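Taurine dioxygenase (Burkholderia ambifaria, PDB 5VN6) probably acts as an iron-dependent dioxygenase that uses 2-oxoglutarate as co-substrate to oxidise taurine. Local coordinates at residues I162-G167 and F206-T211; Q151-L156 and G230-Y235; K199-N204 and I237-I242. One frame throughout, in Å; residues are numbered along the deposited sequence.

None of the three contacts has a hydrogen bond across it; they differ in depth and in what does the touching. Interaction 1 lies at the surface and is largely aromatic, two phenyl edges and a serine meeting beside the metal site. Interaction 2, partly buried and away from that site, is aliphatic and gathers round one leucine of helix 228-237. Interaction 3 is buried, and methyls pack there against both side chains and backbone. Interactions 1 and 3 reach opposite edge strands, 207-210 and 199-201, of one antiparallel sheet. Helix 228-237 is common ground: Leu-233 packs on Thr-207 and Val-203, while Ile-237 closes the helix inside interaction 3.

Interaction 1: residues I162-G167 and F206-T211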
loop_
_atom_site.group_PDB
_atom_site.type_symbol
_atom_site.label_atom_id
_atom_site.label_comp_id
_atom_site.label_asym_id
_atom_site.label_seq_id
_atom_site.Cartn_x
_atom_site.Cartn_y
_atom_site.Cartn_z
ATOM N N ILE A 162 -7.027 -2.269 23.548
ATOM C CA ILE A 162 -6.252 -1.045 23.666
ATOM C C ILE A 162 -5.056 -1.292 24.574
ATOM O O ILE A 162 -4.015 -0.630 24.433
ATOM C CB ILE A 162 -7.114 0.131 24.163
ATOM C CG1 ILE A 162 -6.358 1.445 23.964
ATOM C CG2 ILE A 162 -7.445 -0.024 25.650
ATOM C CD1 ILE A 162 -7.195 2.677 24.182
ATOM N N GLU A 163 -5.176 -2.261 25.492
ATOM C CA GLU A 163 -4.067 -2.619 26.369
ATOM C C GLU A 163 -2.800 -2.931 25.582
ATOM O O GLU A 163 -1.711 -2.458 25.927
ATOM C CB GLU A 163 -4.435 -3.826 27.239
ATOM C CG GLU A 163 -3.225 -4.325 27.996
ATOM C CD GLU A 163 -3.454 -5.583 28.799
ATOM O OE1 GLU A 163 -4.197 -6.477 28.356
ATOM O OE2 GLU A 163 -2.877 -5.668 29.896
ATOM N N ALA A 164 -2.922 -3.761 24.539
ATOM C CA ALA A 164 -1.771 -4.261 23.798
ATOM C C ALA A 164 -1.303 -3.317 22.697
ATOM O O ALA A 164 -0.258 -3.575 22.080
ATOM C CB ALA A 164 -2.084 -5.644 23.203
ATOM N N SER A 165 -2.039 -2.247 22.422
ATOM C CA SER A 165 -1.569 -1.276 21.441
ATOM C C SER A 165 -1.139 -0.001 22.165
ATOM O O SER A 165 0.053 0.183 22.434
ATOM C CB SER A 165 -2.647 -1.000 20.382
ATOM O OG SER A 165 -3.914 -0.748 20.984
ATOM N N PHE A 166 -2.093 0.875 22.498
ATOM C CA PHE A 166 -1.757 2.151 23.137
ATOM C C PHE A 166 -1.198 1.960 24.547
ATOM O O PHE A 166 -0.314 2.708 24.980
ATOM C CB PHE A 166 -2.983 3.069 23.168
ATOM C CG PHE A 166 -3.327 3.658 21.833
ATOM C CD1 PHE A 166 -4.083 2.940 20.916
ATOM C CD2 PHE A 166 -2.867 4.920 21.476
ATOM C CE1 PHE A 166 -4.402 3.474 19.673
ATOM C CE2 PHE A 166 -3.178 5.460 20.228
ATOM C CZ PHE A 166 -3.948 4.732 19.326
ATOM N N GLY A 167 -1.720 0.991 25.290
ATOM C CA GLY A 167 -1.246 0.779 26.644
ATOM C C GLY A 167 0.095 0.094 26.753
ATOM O O GLY A 167 0.708 0.152 27.822
ATOM N N PHE A 206 -5.506 -3.922 15.820
ATOM C CA PHE A 206 -5.903 -4.003 17.221
ATOM C C PHE A 206 -6.258 -5.414 17.664
ATOM O O PHE A 206 -6.334 -5.655 18.870
ATOM C CB PHE A 206 -7.112 -3.095 17.494
ATOM C CG PHE A 206 -6.799 -1.629 17.423
ATOM C CD1 PHE A 206 -7.490 -0.803 16.547
ATOM C CD2 PHE A 206 -5.805 -1.077 18.218
ATOM C CE1 PHE A 206 -7.208 0.551 16.473
ATOM C CE2 PHE A 206 -5.520 0.272 18.150
ATOM C CZ PHE A 206 -6.227 1.093 17.273
ATOM N N THR A 207 -6.488 -6.343 16.735
ATOM C CA THR A 207 -6.998 -7.661 17.092
ATOM C C THR A 207 -5.866 -8.533 17.633
ATOM O O THR A 207 -4.817 -8.680 16.988
ATOM C CB THR A 207 -7.643 -8.329 15.877
ATOM O OG1 THR A 207 -8.558 -7.424 15.243
ATOM C CG2 THR A 207 -8.364 -9.585 16.289
ATOM N N THR A 208 -6.076 -9.124 18.812
ATOM C CA THR A 208 -5.009 -9.933 19.399
ATOM C C THR A 208 -5.140 -11.416 19.058
ATOM O O THR A 208 -4.134 -12.053 18.723
ATOM C CB THR A 208 -4.968 -9.761 20.917
ATOM O OG1 THR A 208 -6.201 -10.222 21.479
ATOM C CG2 THR A 208 -4.770 -8.308 21.252
ATOM N N HIS A 209 -6.350 -11.978 19.135
ATOM C CA HIS A 209 -6.523 -13.416 18.935
ATOM C C HIS A 209 -8.002 -13.759 18.789
ATOM O O HIS A 209 -8.880 -12.996 19.206
ATOM C CB HIS A 209 -5.937 -14.204 20.104
ATOM C CG HIS A 209 -6.665 -13.980 21.393
ATOM N ND1 HIS A 209 -6.655 -12.764 22.042
ATOM C CD2 HIS A 209 -7.434 -14.805 22.145
ATOM C CE1 HIS A 209 -7.380 -12.850 23.147
ATOM N NE2 HIS A 209 -7.862 -14.079 23.234
ATOM N N PHE A 210 -8.253 -14.946 18.220
ATOM C CA PHE A 210 -9.591 -15.526 18.191
ATOM C C PHE A 210 -9.920 -16.105 19.557
ATOM O O PHE A 210 -9.060 -16.703 20.209
ATOM C CB PHE A 210 -9.701 -16.653 17.155
ATOM C CG PHE A 210 -9.386 -16.241 15.751
ATOM C CD1 PHE A 210 -10.130 -15.246 15.103
ATOM C CD2 PHE A 210 -8.364 -16.870 15.052
ATOM C CE1 PHE A 210 -9.828 -14.886 13.781
ATOM C CE2 PHE A 210 -8.045 -16.508 13.738
ATOM C CZ PHE A 210 -8.779 -15.528 13.105
ATOM N N THR A 211 -11.182 -15.962 19.969
ATOM C CA THR A 211 -11.634 -16.505 21.244
ATOM C C THR A 211 -12.349 -17.839 21.119
ATOM O O THR A 211 -12.461 -18.556 22.119
ATOM C CB THR A 211 -12.580 -15.526 21.948
ATOM O OG1 THR A 211 -13.613 -15.123 21.040
ATOM C CG2 THR A 211 -11.834 -14.296 22.473
#
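Ser-165 and Phe-206 bring the two backbones nearest, their CA atoms 6.6 Å apart, where the loop after strand 157-160 curls past the start of strand 207-210. The curl is drawn in by Ile-162 O, which accepts from both Ser-165 N and Gly-167 N. Ser-165 comes at the edge of the Phe-206 ring, its OG 3.4 Å from Phe-206 CD2. That hydroxyl lies between its own backbone N and carbonyl carbon (chi1 48°), and its hydrogen bond goes back to Ser-161 O, so toward the phenyl ring it makes only van der Waals contact. Phe-166 arrives at a neighbouring part of the same rim: Phe-166 CE1 is 3.7 Å from Phe-206 CE2, each ring offering its edge rather than a face. Further along, Ala-164 CB and Thr-208 CG2 touch loosely at 4.3 Å. Other aromatics extend the cluster, with Tyr-101 stacked on Phe-166 and Trp-111 edge-to-face with Phe-206. The Phe-206 side chain also comes within about 4 Å of that of the metal ligand His-106 and about 7 Å of the bound magnesium ion, placing this aromatic edge beside the metal centre of a TfdA-family dioxygenase.

Interaction 2: residues Q151-L156 and G230-Y235; sequences QQIADL and GQLLHY
Leu-232 and Leu-156 meet through different torsions: Leu-232 runs out with CG anti to its backbone N (chi1 175°) and CD2 continuing the line, whereas Leu-156 has CG anti to the carbonyl carbon (chi1 -74°) and CD1 carrying the chain on, anti to CA (chi2 179°). The result is hydrophobic packing of one helix, 228-237, against the C-terminal end of another, 147-153, and the type I beta turn from Ile-153 to Leu-156. The two leucines point at each other tip to tip, Leu-156 CD1 lying 3.8 Å from Leu-232 CD2. That same CD2 methyl takes the other two contacts as well. Gln-152 offers its aliphatic CG, 3.8 Å from Leu-232 CD2. Ile-153 adds its branch methyl CG2, at 4.0 Å from Leu-232 CD2, crossing the leucine at a slant. Phe-210 of strand 207-210 packs on both Leu-156 and Leu-232, which ties the pair of helices to the neighbouring sheet. At the turn itself, Arg-218 bonds to Gln-152 O and forms a salt bridge with Asp-155. The turn that carries Leu-156 into place is closed by its own amide, Leu-156 N donating to Ile-153 O at 3.0 Å.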
loop_
_atom_site.group_PDB
_atom_site.type_symbol
_atom_site.label_atom_id
_atom_site.label_comp_id
_atom_site.label_asym_id
_atom_site.label_seq_id
_atom_site.Cartn_x
_atom_site.Cartn_y
_atom_site.Cartn_z
ATOM N N GLN A 151 -15.712 -20.339 4.986
ATOM C CA GLN A 151 -16.294 -21.373 5.837
ATOM C C GLN A 151 -15.602 -21.424 7.196
ATOM O O GLN A 151 -16.261 -21.498 8.239
ATOM C CB GLN A 151 -16.211 -22.729 5.136
ATOM C CG GLN A 151 -17.003 -22.803 3.841
ATOM C CD GLN A 151 -16.597 -23.979 2.978
ATOM O OE1 GLN A 151 -16.249 -25.048 3.488
ATOM N NE2 GLN A 151 -16.663 -23.798 1.661
ATOM N N GLN A 152 -14.271 -21.366 7.196
ATOM C CA GLN A 152 -13.497 -21.465 8.425
ATOM C C GLN A 152 -13.758 -20.295 9.376
ATOM O O GLN A 152 -13.745 -20.485 10.597
ATOM C CB GLN A 152 -12.006 -21.539 8.065
ATOM C CG GLN A 152 -11.030 -21.480 9.247
ATOM C CD GLN A 152 -10.605 -22.836 9.791
ATOM O OE1 GLN A 152 -11.397 -23.771 9.863
ATOM N NE2 GLN A 152 -9.330 -22.944 10.172
ATOM N N ILE A 153 -13.985 -19.081 8.857
ATOM C CA ILE A 153 -14.074 -17.897 9.720
ATOM C C ILE A 153 -15.508 -17.482 10.017
ATOM O O ILE A 153 -15.716 -16.548 10.802
ATOM C CB ILE A 153 -13.291 -16.702 9.132
ATOM C CG1 ILE A 153 -14.008 -16.133 7.903
ATOM C CG2 ILE A 153 -11.840 -17.125 8.789
ATOM C CD1 ILE A 153 -13.363 -14.862 7.336
ATOM N N ALA A 154 -16.503 -18.168 9.441
ATOM C CA ALA A 154 -17.880 -17.678 9.484
ATOM C C ALA A 154 -18.353 -17.360 10.903
ATOM O O ALA A 154 -18.935 -16.296 11.139
ATOM C CB ALA A 154 -18.811 -18.694 8.824
ATOM N N ASP A 155 -18.085 -18.239 11.871
ATOM C CA ASP A 155 -18.557 -18.015 13.236
ATOM C C ASP A 155 -17.460 -17.534 14.190
ATOM O O ASP A 155 -17.701 -17.439 15.398
ATOM C CB ASP A 155 -19.237 -19.285 13.789
ATOM C CG ASP A 155 -18.300 -20.488 13.875
ATOM O OD1 ASP A 155 -17.063 -20.312 13.905
ATOM O OD2 ASP A 155 -18.808 -21.629 13.885
ATOM N N LEU A 156 -16.276 -17.208 13.683
ATOM C CA LEU A 156 -15.194 -16.794 14.559
ATOM C C LEU A 156 -15.474 -15.427 15.172
ATOM O O LEU A 156 -16.065 -14.549 14.547
ATOM C CB LEU A 156 -13.864 -16.752 13.788
ATOM C CG LEU A 156 -13.228 -18.103 13.459
ATOM C CD1 LEU A 156 -11.898 -17.933 12.665
ATOM C CD2 LEU A 156 -13.019 -18.909 14.757
ATOM N N GLY A 230 -3.278 -18.173 15.344
ATOM C CA GLY A 230 -2.584 -16.924 15.070
ATOM C C GLY A 230 -2.171 -16.775 13.614
ATOM O O GLY A 230 -2.150 -15.667 13.080
ATOM N N GLN A 231 -1.825 -17.881 12.956
ATOM C CA GLN A 231 -1.469 -17.802 11.545
ATOM C C GLN A 231 -2.668 -17.378 10.690
ATOM O O GLN A 231 -2.532 -16.560 9.769
ATOM C CB GLN A 231 -0.885 -19.146 11.098
ATOM C CG GLN A 231 0.555 -19.395 11.613
ATOM C CD GLN A 231 1.040 -20.831 11.368
ATOM O OE1 GLN A 231 0.236 -21.733 11.193
ATOM N NE2 GLN A 231 2.353 -21.028 11.321
ATOM N N LEU A 232 -3.855 -17.901 10.993
ATOM C CA LEU A 232 -5.046 -17.476 10.267
ATOM C C LEU A 232 -5.332 -16.006 10.500
ATOM O O LEU A 232 -5.670 -15.272 9.558
ATOM C CB LEU A 232 -6.258 -18.321 10.687
ATOM C CG LEU A 232 -7.615 -17.913 10.082
ATOM C CD1 LEU A 232 -7.618 -17.997 8.547
ATOM C CD2 LEU A 232 -8.742 -18.766 10.669
ATOM N N LEU A 233 -5.192 -15.549 11.751
ATOM C CA LEU A 233 -5.434 -14.142 12.038
ATOM C C LEU A 233 -4.474 -13.260 11.252
ATOM O O LEU A 233 -4.893 -12.264 10.640
ATOM C CB LEU A 233 -5.334 -13.885 13.548
ATOM C CG LEU A 233 -5.499 -12.432 14.017
ATOM C CD1 LEU A 233 -6.861 -11.860 13.596
ATOM C CD2 LEU A 233 -5.268 -12.264 15.514
ATOM N N HIS A 234 -3.192 -13.650 11.195
ATOM C CA HIS A 234 -2.219 -12.890 10.408
ATOM C C HIS A 234 -2.613 -12.824 8.940
ATOM O O HIS A 234 -2.495 -11.767 8.308
ATOM C CB HIS A 234 -0.826 -13.497 10.569
ATOM C CG HIS A 234 -0.288 -13.350 11.956
ATOM N ND1 HIS A 234 0.785 -14.072 12.432
ATOM C CD2 HIS A 234 -0.707 -12.572 12.987
ATOM C CE1 HIS A 234 1.018 -13.734 13.692
ATOM N NE2 HIS A 234 0.134 -12.815 14.049
ATOM N N TYR A 235 -3.107 -13.938 8.395
ATOM C CA TYR A 235 -3.547 -13.955 7.009
ATOM C C TYR A 235 -4.704 -12.986 6.787
ATOM O O TYR A 235 -4.740 -12.266 5.783
ATOM C CB TYR A 235 -3.944 -15.384 6.621
ATOM C CG TYR A 235 -4.662 -15.487 5.298
ATOM C CD1 TYR A 235 -3.958 -15.645 4.095
ATOM C CD2 TYR A 235 -6.052 -15.441 5.244
ATOM C CE1 TYR A 235 -4.640 -15.755 2.872
ATOM C CE2 TYR A 235 -6.724 -15.549 4.045
ATOM C CZ TYR A 235 -6.018 -15.713 2.870
ATOM O OH TYR A 235 -6.719 -15.794 1.705
#

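Interaction 3: residues K199-N204 and I237-I242; sequences KVLYVN and IGQAAI
Val-203 and Ile-237 cross at about a right angle where the chain leaving strand 199-201 runs over the end of helix 228-237. Methyl meets methyl, with Val-203 CG2 3.8 Å from Ile-237 CG2. The isoleucine keeps CG1 between its backbone N and carbonyl carbon (chi1 71°), which leaves CG2 on the side facing the 199-204 chain. There this one methyl also lies against the backbone of the next residue, 3.6 Å from Asn-204 O and 3.7 Å from Asn-204 N. That amide is not left without a partner, since it bonds to Thr-207 OG1.

A second pair, again nearly perpendicular, joins Leu-201 to Gln-239. Leu-201 is stretched out, CG anti to the backbone N (chi1 178°) and CD2 anti to CA, so CD2 leads the approach and rests 3.9 Å from Gln-239 CG. Gln-239 supplies only its aliphatic stem here. Successive turns of about -60° at all three of its torsions fold the amide away from the leucine, and NE2 bonds to Tyr-235 O in the preceding helix. Gln-239 itself sits in a short 3-10 segment that follows the helix, with Ala-241 N donating to Gly-238 O at 3.1 Å.

Asn-204 takes part through its backbone, while its bond from CA to CB points away from the 237-242 segment. OD1 accepts from Phe-206 N, forming an Asx turn, and ND2 bonds to Ser-110 OG, so both ends of the buried amide are engaged and its orientation is fixed. Leu-233 and Leu-236 of helix 228-237 also pack on Val-203. Asn-204 packs on His-106, which with Asp-108 and His-266 binds the magnesium ion, consistent with the HxD...H facial triad that holds iron in 2-oxoglutarate-dependent dioxygenases.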
loop_
_atom_site.group_PDB
_atom_site.type_symbol
_atom_site.label_atom_id
_atom_site.label_comp_id
_atom_site.label_asym_id
_atom_site.label_seq_id
_atom_site.Cartn_x
_atom_site.Cartn_y
_atom_site.Cartn_z
ATOM N N LYS A 199 -20.981 -8.043 4.027
ATOM C CA LYS A 199 -20.073 -8.629 4.999
ATOM C C LYS A 199 -18.714 -7.931 4.957
ATOM O O LYS A 199 -18.210 -7.582 3.886
ATOM C CB LYS A 199 -19.947 -10.135 4.774
ATOM C CG LYS A 199 -21.252 -10.890 5.099
ATOM C CD LYS A 199 -21.032 -12.410 5.082
ATOM C CE LYS A 199 -22.348 -13.172 5.256
ATOM N NZ LYS A 199 -22.135 -14.651 5.240
ATOM N N VAL A 200 -18.160 -7.687 6.145
ATOM C CA VAL A 200 -16.914 -6.959 6.333
ATOM C C VAL A 200 -15.930 -7.882 7.040
ATOM O O VAL A 200 -16.263 -8.470 8.071
ATOM C CB VAL A 200 -17.133 -5.676 7.158
ATOM C CG1 VAL A 200 -15.830 -4.842 7.226
ATOM C CG2 VAL A 200 -18.284 -4.869 6.588
ATOM N N LEU A 201 -14.724 -8.007 6.497
ATOM C CA LEU A 201 -13.659 -8.663 7.245
ATOM C C LEU A 201 -13.213 -7.734 8.371
ATOM O O LEU A 201 -12.572 -6.703 8.128
ATOM C CB LEU A 201 -12.504 -9.048 6.322
ATOM C CG LEU A 201 -11.300 -9.707 7.006
ATOM C CD1 LEU A 201 -11.704 -10.982 7.783
ATOM C CD2 LEU A 201 -10.182 -9.998 5.978
ATOM N N TYR A 202 -13.546 -8.109 9.610
ATOM C CA TYR A 202 -13.431 -7.205 10.750
ATOM C C TYR A 202 -12.383 -7.654 11.774
ATOM O O TYR A 202 -12.681 -7.816 12.965
ATOM C CB TYR A 202 -14.822 -7.054 11.406
ATOM C CG TYR A 202 -14.919 -5.820 12.259
ATOM C CD1 TYR A 202 -15.168 -5.911 13.619
ATOM C CD2 TYR A 202 -14.738 -4.549 11.698
ATOM C CE1 TYR A 202 -15.236 -4.786 14.411
ATOM C CE2 TYR A 202 -14.786 -3.420 12.483
ATOM C CZ TYR A 202 -15.046 -3.551 13.848
ATOM O OH TYR A 202 -15.114 -2.445 14.652
ATOM N N VAL A 203 -11.145 -7.829 11.323
ATOM C CA VAL A 203 -9.977 -7.931 12.191
ATOM C C VAL A 203 -8.923 -6.967 11.656
ATOM O O VAL A 203 -8.844 -6.712 10.452
ATOM C CB VAL A 203 -9.428 -9.374 12.273
ATOM C CG1 VAL A 203 -10.439 -10.280 13.011
ATOM C CG2 VAL A 203 -9.103 -9.929 10.845
ATOM N N ASN A 204 -8.123 -6.405 12.556
ATOM C CA ASN A 204 -7.149 -5.388 12.158
ATOM C C ASN A 204 -5.999 -5.390 13.167
ATOM O O ASN A 204 -5.877 -6.303 13.992
ATOM C CB ASN A 204 -7.821 -4.009 12.018
ATOM C CG ASN A 204 -8.217 -3.387 13.358
ATOM O OD1 ASN A 204 -7.390 -2.786 14.032
ATOM N ND2 ASN A 204 -9.496 -3.479 13.711
ATOM N N ILE A 237 -5.666 -10.213 8.788
ATOM C CA ILE A 237 -5.318 -8.801 8.938
ATOM C C ILE A 237 -4.423 -8.331 7.799
ATOM O O ILE A 237 -4.442 -7.145 7.443
ATOM C CB ILE A 237 -4.640 -8.476 10.288
ATOM C CG1 ILE A 237 -3.223 -9.058 10.325
ATOM C CG2 ILE A 237 -5.550 -8.836 11.503
ATOM C CD1 ILE A 237 -2.326 -8.414 11.372
ATOM N N GLY A 238 -3.607 -9.227 7.231
ATOM C CA GLY A 238 -2.780 -8.851 6.094
ATOM C C GLY A 238 -3.548 -8.597 4.805
ATOM O O GLY A 238 -2.944 -8.160 3.820
ATOM N N GLN A 239 -4.835 -8.937 4.761
ATOM C CA GLN A 239 -5.621 -8.653 3.564
ATOM C C GLN A 239 -5.704 -7.154 3.321
ATOM O O GLN A 239 -5.801 -6.720 2.168
ATOM C CB GLN A 239 -7.034 -9.278 3.679
ATOM C CG GLN A 239 -7.064 -10.829 3.797
ATOM C CD GLN A 239 -6.395 -11.550 2.588
ATOM O OE1 GLN A 239 -6.832 -11.401 1.438
ATOM N NE2 GLN A 239 -5.338 -12.320 2.857
ATOM N N ALA A 240 -5.634 -6.340 4.388
ATOM C CA ALA A 240 -5.678 -4.894 4.207
ATOM C C ALA A 240 -4.447 -4.376 3.488
ATOM O O ALA A 240 -4.460 -3.240 3.015
ATOM C CB ALA A 240 -5.804 -4.157 5.546
ATOM N N ALA A 241 -3.372 -5.155 3.418
ATOM C CA ALA A 241 -2.166 -4.693 2.748
ATOM C C ALA A 241 -2.186 -4.941 1.230
ATOM O O ALA A 241 -1.184 -4.671 0.551
ATOM C CB ALA A 241 -0.938 -5.345 3.388
ATOM N N ILE A 242 -3.298 -5.411 0.675
ATOM C CA ILE A 242 -3.380 -5.761 -0.740
ATOM C C ILE A 242 -3.708 -4.494 -1.533
ATOM O O ILE A 242 -4.791 -3.920 -1.337
ATOM C CB ILE A 242 -4.416 -6.867 -0.990
ATOM C CG1 ILE A 242 -3.904 -8.190 -0.411
ATOM C CG2 ILE A 242 -4.735 -6.993 -2.499
ATOM C CD1 ILE A 242 -4.968 -9.310 -0.309
#